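Local structure of thiamine pyrophosphokinase (Saccharomyces cerevisiae, 1IG0) at residues Asp63-Ala68 and Leu90-Ile95; Asn20-Met25 and Lys231-Leu236. The protein catalyses the transfer of a pyrophosphate group from ATP to thiamine, giving thiamine diphosphate and AMP, and works as a homodimer. One frame throughout, in Å; residues are numbered along the deposited sequence.

Contact 1 of 2, residues Asp63-Ala68 and Leu90-Ile95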
ATOM      1  N   ASP B  63     -17.371   1.058  20.663  1.00 21.47           N
ATOM      2  CA  ASP B  63     -17.513   0.327  21.915  1.00 21.79           C
ATOM      3  C   ASP B  63     -16.241  -0.390  22.356  1.00 21.61           C
ATOM      4  O   ASP B  63     -15.615  -0.007  23.347  1.00 22.99           O
ATOM      5  CB  ASP B  63     -18.667  -0.673  21.793  1.00 22.43           C
ATOM      6  CG  ASP B  63     -18.817  -1.551  23.020  1.00 24.49           C
ATOM      7  OD1 ASP B  63     -18.500  -1.084  24.134  1.00 24.62           O
ATOM      8  OD2 ASP B  63     -19.267  -2.706  22.873  1.00 25.06           O
ATOM      9  N   LEU B  64     -15.861  -1.430  21.622  1.00 20.43           N
ATOM     10  CA  LEU B  64     -14.670  -2.203  21.953  1.00 18.90           C
ATOM     11  C   LEU B  64     -13.400  -1.625  21.333  1.00 19.73           C
ATOM     12  O   LEU B  64     -13.421  -1.104  20.219  1.00 19.02           O
ATOM     13  CB  LEU B  64     -14.843  -3.651  21.482  1.00 18.85           C
ATOM     14  CG  LEU B  64     -13.747  -4.648  21.876  1.00 18.63           C
ATOM     15  CD1 LEU B  64     -13.834  -4.939  23.364  1.00 19.45           C
ATOM     16  CD2 LEU B  64     -13.916  -5.936  21.089  1.00 18.56           C
ATOM     17  N   LYS B  65     -12.297  -1.712  22.072  1.00 19.46           N
ATOM     18  CA  LYS B  65     -11.003  -1.242  21.587  1.00 19.84           C
ATOM     19  C   LYS B  65     -10.007  -2.380  21.739  1.00 19.24           C
ATOM     20  O   LYS B  65      -9.812  -2.908  22.835  1.00 18.07           O
ATOM     21  CB  LYS B  65     -10.509  -0.027  22.378  1.00 19.13           C
ATOM     22  CG  LYS B  65     -11.314   1.243  22.163  1.00 21.49           C
ATOM     23  CD  LYS B  65     -12.563   1.265  23.024  1.00 22.20           C
ATOM     24  CE  LYS B  65     -13.343   2.552  22.822  1.00 23.52           C
ATOM     25  NZ  LYS B  65     -14.483   2.640  23.771  1.00 24.75           N
ATOM     26  N   VAL B  66      -9.378  -2.758  20.633  1.00 17.93           N
ATOM     27  CA  VAL B  66      -8.419  -3.853  20.646  1.00 18.80           C
ATOM     28  C   VAL B  66      -7.054  -3.430  20.121  1.00 19.57           C
ATOM     29  O   VAL B  66      -6.954  -2.717  19.121  1.00 19.89           O
ATOM     30  CB  VAL B  66      -8.931  -5.041  19.795  1.00 18.02           C
ATOM     31  CG1 VAL B  66      -7.884  -6.144  19.740  1.00 18.81           C
ATOM     32  CG2 VAL B  66     -10.233  -5.577  20.378  1.00 17.76           C
ATOM     33  N   CYS B  67      -6.008  -3.872  20.811  1.00 20.59           N
ATOM     34  CA  CYS B  67      -4.637  -3.578  20.419  1.00 21.48           C
ATOM     35  C   CYS B  67      -3.974  -4.857  19.931  1.00 22.16           C
ATOM     36  O   CYS B  67      -4.002  -5.880  20.618  1.00 22.28           O
ATOM     37  CB  CYS B  67      -3.840  -3.020  21.601  1.00 22.31           C
ATOM     38  SG  CYS B  67      -4.129  -1.279  21.957  1.00 22.43           S
ATOM     39  N   ALA B  68      -3.389  -4.800  18.740  1.00 22.18           N
ATOM     40  CA  ALA B  68      -2.710  -5.958  18.178  1.00 23.92           C
ATOM     41  C   ALA B  68      -1.250  -5.983  18.621  1.00 25.18           C
ATOM     42  O   ALA B  68      -0.412  -5.254  18.087  1.00 26.34           O
ATOM     43  CB  ALA B  68      -2.795  -5.933  16.656  1.00 23.13           C
ATOM     44  N   LEU B  90      -7.846   3.157  27.976  1.00 27.39           N
ATOM     45  CA  LEU B  90      -7.303   1.814  28.125  1.00 25.57           C
ATOM     46  C   LEU B  90      -8.011   0.898  27.132  1.00 24.12           C
ATOM     47  O   LEU B  90      -9.230   0.963  26.982  1.00 23.72           O
ATOM     48  CB  LEU B  90      -7.556   1.290  29.543  1.00 25.75           C
ATOM     49  CG  LEU B  90      -6.909   2.014  30.726  1.00 25.67           C
ATOM     50  CD1 LEU B  90      -7.472   1.467  32.026  1.00 26.42           C
ATOM     51  CD2 LEU B  90      -5.401   1.834  30.680  1.00 26.15           C
ATOM     52  N   PRO B  91      -7.258   0.041  26.431  1.00 23.20           N
ATOM     53  CA  PRO B  91      -7.888  -0.867  25.470  1.00 23.60           C
ATOM     54  C   PRO B  91      -8.577  -2.003  26.224  1.00 23.42           C
ATOM     55  O   PRO B  91      -8.214  -2.303  27.364  1.00 23.58           O
ATOM     56  CB  PRO B  91      -6.707  -1.357  24.643  1.00 22.60           C
ATOM     57  CG  PRO B  91      -5.615  -1.418  25.661  1.00 22.68           C
ATOM     58  CD  PRO B  91      -5.793  -0.121  26.425  1.00 22.62           C
ATOM     59  N   ASN B  92      -9.571  -2.628  25.601  1.00 22.68           N
ATOM     60  CA  ASN B  92     -10.268  -3.730  26.250  1.00 21.59           C
ATOM     61  C   ASN B  92      -9.422  -4.995  26.180  1.00 21.96           C
ATOM     62  O   ASN B  92      -9.357  -5.757  27.143  1.00 21.62           O
ATOM     63  CB  ASN B  92     -11.631  -3.981  25.600  1.00 21.82           C
ATOM     64  CG  ASN B  92     -12.575  -2.804  25.746  1.00 21.58           C
ATOM     65  OD1 ASN B  92     -12.637  -1.932  24.882  1.00 20.92           O
ATOM     66  ND2 ASN B  92     -13.308  -2.768  26.854  1.00 22.67           N
ATOM     67  N   TYR B  93      -8.775  -5.211  25.037  1.00 20.53           N
ATOM     68  CA  TYR B  93      -7.924  -6.383  24.850  1.00 20.84           C
ATOM     69  C   TYR B  93      -6.592  -6.051  24.188  1.00 20.96           C
ATOM     70  O   TYR B  93      -6.458  -5.056  23.474  1.00 20.84           O
ATOM     71  CB  TYR B  93      -8.590  -7.430  23.950  1.00 20.43           C
ATOM     72  CG  TYR B  93      -9.905  -8.004  24.411  1.00 20.38           C
ATOM     73  CD1 TYR B  93     -11.115  -7.460  23.981  1.00 19.49           C
ATOM     74  CD2 TYR B  93      -9.943  -9.138  25.222  1.00 20.08           C
ATOM     75  CE1 TYR B  93     -12.331  -8.037  24.337  1.00 20.52           C
ATOM     76  CE2 TYR B  93     -11.153  -9.723  25.587  1.00 20.30           C
ATOM     77  CZ  TYR B  93     -12.342  -9.169  25.138  1.00 20.79           C
ATOM     78  OH  TYR B  93     -13.540  -9.757  25.471  1.00 20.32           O
ATOM     79  N   ILE B  94      -5.616  -6.916  24.436  1.00 20.53           N
ATOM     80  CA  ILE B  94      -4.292  -6.843  23.835  1.00 20.53           C
ATOM     81  C   ILE B  94      -4.049  -8.307  23.489  1.00 20.64           C
ATOM     82  O   ILE B  94      -4.082  -9.168  24.371  1.00 20.04           O
ATOM     83  CB  ILE B  94      -3.203  -6.378  24.817  1.00 20.26           C
ATOM     84  CG1 ILE B  94      -3.420  -4.913  25.195  1.00 21.04           C
ATOM     85  CG2 ILE B  94      -1.832  -6.553  24.177  1.00 21.31           C
ATOM     86  CD1 ILE B  94      -2.349  -4.363  26.133  1.00 21.30           C
ATOM     87  N   ILE B  95      -3.835  -8.599  22.212  1.00 20.56           N
ATOM     88  CA  ILE B  95      -3.622  -9.978  21.803  1.00 20.90           C
ATOM     89  C   ILE B  95      -2.501 -10.122  20.778  1.00 22.39           C
ATOM     90  O   ILE B  95      -2.308  -9.259  19.922  1.00 21.70           O
ATOM     91  CB  ILE B  95      -4.936 -10.574  21.241  1.00 20.54           C
ATOM     92  CG1 ILE B  95      -4.775 -12.075  21.000  1.00 20.74           C
ATOM     93  CG2 ILE B  95      -5.331  -9.849  19.964  1.00 20.73           C
ATOM     94  CD1 ILE B  95      -6.081 -12.782  20.685  1.00 19.31           C
TER
HETATM   95  O   HOH W   1     -15.840  -1.472  26.015  1.00 50.68           O

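Contact 2 of 2, residues Asn20-Met25 and Lys231-Leu236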
ATOM      1  N   ASN B  20     -29.660  -0.590 -11.157  1.00 49.27           N
ATOM      2  CA  ASN B  20     -30.132  -1.254  -9.955  1.00 48.65           C
ATOM      3  C   ASN B  20     -29.134  -1.110  -8.814  1.00 47.61           C
ATOM      4  O   ASN B  20     -27.972  -1.505  -8.925  1.00 47.82           O
ATOM      5  CB  ASN B  20     -30.402  -2.729 -10.245  1.00 49.15           C
ATOM      6  CG  ASN B  20     -31.579  -2.928 -11.179  1.00 49.67           C
ATOM      7  OD1 ASN B  20     -32.713  -2.582 -10.847  1.00 50.00           O
ATOM      8  ND2 ASN B  20     -31.313  -3.483 -12.354  1.00 49.43           N
ATOM      9  N   ILE B  21     -29.608  -0.527  -7.719  1.00 46.13           N
ATOM     10  CA  ILE B  21     -28.799  -0.303  -6.534  1.00 44.99           C
ATOM     11  C   ILE B  21     -28.919  -1.491  -5.599  1.00 44.92           C
ATOM     12  O   ILE B  21     -29.989  -1.790  -5.071  1.00 45.06           O
ATOM     13  CB  ILE B  21     -29.256   0.975  -5.810  1.00 44.63           C
ATOM     14  CG1 ILE B  21     -29.116   2.166  -6.762  1.00 43.66           C
ATOM     15  CG2 ILE B  21     -28.435   1.192  -4.548  1.00 42.41           C
ATOM     16  CD1 ILE B  21     -29.807   3.428  -6.283  1.00 47.33           C
ATOM     17  N   ARG B  22     -27.803  -2.167  -5.395  1.00 44.68           N
ATOM     18  CA  ARG B  22     -27.780  -3.327  -4.541  1.00 44.59           C
ATOM     19  C   ARG B  22     -27.345  -3.042  -3.108  1.00 43.83           C
ATOM     20  O   ARG B  22     -27.555  -3.855  -2.216  1.00 44.04           O
ATOM     21  CB  ARG B  22     -26.853  -4.346  -5.146  1.00 45.67           C
ATOM     22  CG  ARG B  22     -26.825  -5.595  -4.360  1.00 46.79           C
ATOM     23  CD  ARG B  22     -25.596  -6.370  -4.743  1.00 48.43           C
ATOM     24  NE  ARG B  22     -25.465  -7.669  -4.075  1.00 49.78           N
ATOM     25  CZ  ARG B  22     -24.481  -8.536  -4.283  1.00 50.12           C
ATOM     26  NH1 ARG B  22     -23.526  -8.260  -5.151  1.00 50.25           N
ATOM     27  NH2 ARG B  22     -24.439  -9.668  -3.591  1.00 50.57           N
ATOM     28  N   ASN B  23     -26.705  -1.894  -2.917  1.00 42.35           N
ATOM     29  CA  ASN B  23     -26.236  -1.478  -1.609  1.00 41.56           C
ATOM     30  C   ASN B  23     -26.075   0.029  -1.509  1.00 40.91           C
ATOM     31  O   ASN B  23     -25.582   0.654  -2.462  1.00 39.77           O
ATOM     32  CB  ASN B  23     -24.896  -2.139  -1.271  1.00 42.25           C
ATOM     33  CG  ASN B  23     -25.011  -3.630  -1.108  1.00 43.06           C
ATOM     34  OD1 ASN B  23     -25.666  -4.119  -0.189  1.00 43.50           O
ATOM     35  ND2 ASN B  23     -24.381  -4.369  -2.011  1.00 43.21           N
ATOM     36  N   LYS B  24     -26.525   0.613  -0.385  1.00 40.42           N
ATOM     37  CA  LYS B  24     -26.378   2.056  -0.122  1.00 39.67           C
ATOM     38  C   LYS B  24     -25.556   2.244   1.152  1.00 39.12           C
ATOM     39  O   LYS B  24     -25.699   1.500   2.126  1.00 38.36           O
ATOM     40  CB  LYS B  24     -27.735   2.750   0.055  1.00 39.60           C
ATOM     41  CG  LYS B  24     -28.467   2.998  -1.244  1.00 41.22           C
ATOM     42  CD  LYS B  24     -29.698   3.833  -0.957  1.00 42.98           C
ATOM     43  CE  LYS B  24     -30.467   4.225  -2.206  1.00 43.97           C
ATOM     44  NZ  LYS B  24     -31.561   5.209  -1.931  1.00 44.75           N
ATOM     45  N   MET B  25     -24.678   3.234   1.135  1.00 37.84           N
ATOM     46  CA  MET B  25     -23.857   3.518   2.302  1.00 38.23           C
ATOM     47  C   MET B  25     -23.427   4.978   2.355  1.00 36.99           C
ATOM     48  O   MET B  25     -23.193   5.600   1.322  1.00 36.60           O
ATOM     49  CB  MET B  25     -22.614   2.627   2.323  1.00 40.67           C
ATOM     50  CG  MET B  25     -21.715   2.820   1.125  1.00 43.77           C
ATOM     51  SD  MET B  25     -20.004   3.157   1.563  1.00 49.56           S
ATOM     52  CE  MET B  25     -20.007   4.948   1.593  1.00 47.05           C
ATOM     53  N   LYS B 231     -19.013  -3.567  -2.538  1.00 23.30           N
ATOM     54  CA  LYS B 231     -19.644  -4.785  -3.031  1.00 24.83           C
ATOM     55  C   LYS B 231     -20.021  -4.653  -4.505  1.00 24.63           C
ATOM     56  O   LYS B 231     -20.368  -3.575  -4.986  1.00 23.62           O
ATOM     57  CB  LYS B 231     -20.890  -5.114  -2.205  1.00 26.84           C
ATOM     58  CG  LYS B 231     -20.615  -5.513  -0.754  1.00 29.50           C
ATOM     59  CD  LYS B 231     -20.474  -7.023  -0.566  1.00 32.01           C
ATOM     60  CE  LYS B 231     -19.042  -7.530  -0.723  1.00 33.33           C
ATOM     61  NZ  LYS B 231     -18.955  -9.022  -0.571  1.00 33.55           N
ATOM     62  N   LYS B 232     -19.947  -5.775  -5.209  1.00 24.73           N
ATOM     63  CA  LYS B 232     -20.256  -5.853  -6.631  1.00 25.19           C
ATOM     64  C   LYS B 232     -21.726  -5.587  -6.949  1.00 25.03           C
ATOM     65  O   LYS B 232     -22.571  -5.548  -6.058  1.00 24.90           O
ATOM     66  CB  LYS B 232     -19.899  -7.251  -7.135  1.00 24.93           C
ATOM     67  CG  LYS B 232     -20.645  -8.339  -6.369  1.00 25.91           C
ATOM     68  CD  LYS B 232     -20.308  -9.742  -6.841  1.00 26.99           C
ATOM     69  CE  LYS B 232     -21.089 -10.763  -6.024  1.00 28.57           C
ATOM     70  NZ  LYS B 232     -20.852 -12.160  -6.470  1.00 29.32           N
ATOM     71  N   ASN B 233     -22.006  -5.407  -8.236  1.00 25.75           N
ATOM     72  CA  ASN B 233     -23.359  -5.203  -8.743  1.00 26.46           C
ATOM     73  C   ASN B 233     -24.114  -3.921  -8.394  1.00 26.31           C
ATOM     74  O   ASN B 233     -25.343  -3.885  -8.477  1.00 27.01           O
ATOM     75  CB  ASN B 233     -24.208  -6.416  -8.368  1.00 28.37           C
ATOM     76  CG  ASN B 233     -23.702  -7.694  -9.007  1.00 28.52           C
ATOM     77  OD1 ASN B 233     -23.950  -8.788  -8.503  1.00 31.78           O
ATOM     78  ND2 ASN B 233     -22.998  -7.564 -10.129  1.00 29.74           N
ATOM     79  N   GLY B 234     -23.398  -2.872  -8.009  1.00 25.89           N
ATOM     80  CA  GLY B 234     -24.071  -1.618  -7.717  1.00 25.29           C
ATOM     81  C   GLY B 234     -24.120  -1.154  -6.278  1.00 25.16           C
ATOM     82  O   GLY B 234     -24.918  -1.650  -5.484  1.00 25.51           O
ATOM     83  N   THR B 235     -23.269  -0.188  -5.947  1.00 24.37           N
ATOM     84  CA  THR B 235     -23.212   0.376  -4.605  1.00 23.33           C
ATOM     85  C   THR B 235     -23.328   1.888  -4.705  1.00 24.12           C
ATOM     86  O   THR B 235     -22.605   2.525  -5.474  1.00 22.86           O
ATOM     87  CB  THR B 235     -21.883   0.033  -3.894  1.00 23.82           C
ATOM     88  OG1 THR B 235     -21.830  -1.371  -3.616  1.00 23.07           O
ATOM     89  CG2 THR B 235     -21.764   0.801  -2.588  1.00 24.33           C
ATOM     90  N   LEU B 236     -24.244   2.460  -3.933  1.00 23.33           N
ATOM     91  CA  LEU B 236     -24.442   3.900  -3.939  1.00 24.81           C
ATOM     92  C   LEU B 236     -23.768   4.530  -2.728  1.00 24.83           C
ATOM     93  O   LEU B 236     -24.149   4.267  -1.586  1.00 24.91           O
ATOM     94  CB  LEU B 236     -25.935   4.238  -3.923  1.00 24.27           C
ATOM     95  CG  LEU B 236     -26.272   5.732  -3.966  1.00 25.03           C
ATOM     96  CD1 LEU B 236     -25.916   6.297  -5.334  1.00 25.15           C
ATOM     97  CD2 LEU B 236     -27.749   5.936  -3.674  1.00 25.48           C
TER

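Contact 1 of 2, residues Asp63-Ala68 and Leu90-Ile95
D63 and N92 meet through a water that donates to D63 O (3.1 Å) and accepts from N92 ND2 (3.0 Å). L64 then sends one methyl between two partners: CG lies anti to the backbone N (chi1 -174°), which swings CD1 over to N92 CB at 3.3 Å and to the edge of the Y93 ring, near its plane, by CE1. N92 grips K65 with both its parts: its side-chain OD1 accepts K65 N (2.8 Å, 151°), as a strand carbonyl would, and its backbone N donates to K65 O (2.8 Å). The amide N of Y93 adds a weak bond to the same K65 O, at 3.4 Å. The ammonium of K65 turns back to D63 O and H62 O. Parallel pairing follows from V66 on, the second strand returning after a largely helical link: a beta-alpha-beta crossover in the alpha/beta catalytic domain. V66 CG2 lies obliquely to the Y93 ring, whose hydroxyl is bonded to H137. C67 N donates to Y93 O (2.9 Å, 165°) and C67 O receives I95 N, while C67 SG rests 3.7 Å from P91 CB. A68 pairs with I95, both side chains touching C130 of helix 126-139.

Contact 2 of 2, residues Asn20-Met25 and Lys231-Leu236
R22 meets the loop before strand 235-238 at two points. Its backbone N donates to G234 O (2.9 Å), and its extended side chain, with CG anti to the backbone N (chi1 -177°), carries NH1 to K232 O at 3.0 Å. That donor stands well above the K232 carbonyl plane, off the lone pairs, and packing is tight: K232 CG lies in the guanidinium plane, 3.1 Å from R22 NH1. Further along, the strands pair in parallel, L236 N giving a nearly straight bond to N23 O (2.7 Å, 168°) and M25 N donating to L236 O (3.0 Å). The K24 chain runs alongside L236, its CE 3.5 Å from L236 CD2, and I21 CG2 packs against L236 CB. Behind this shell, G234 has backbone angles at which a CB would be jammed against N233 O, and the same CB would clash with N20 O. T235 OG1 donates to K231 O at 3.0 Å, tying the loop back on itself; a valine in its place would probably leave that carbonyl without its hydroxyl mate and the turn less firmly fixed. K231 NZ forms a salt bridge with D303 and a hydrogen bond with S210, and D303 also accepts the backbone N of K232. The loop passes from strand 225-230 of one sheet to strand 235-238 of another, where strand 23-26 adds at the edge, consistent with the beta sandwich of this enzyme's thiamine-binding part.

From the N terminus, the chain first lays down 20-25, whose partner 231-236 arrives only after 205 intervening residues. Within that long excursion, 63-68 is joined by 90-95 after 21 residues, 14 of them helical, so contact 1 closes a short loop wholly enclosed by the long one of contact 2; the two do not cross. Contact 1 joins neighbouring strands in the parallel part of the large mixed sheet, within the catalytic domain. Contact 2 instead brings an N-terminal strand to the edge of a separate sheet. Their centres lie 32 Å apart on opposite sides of the chain's centre, and their nearest atoms remain about 19 Å apart.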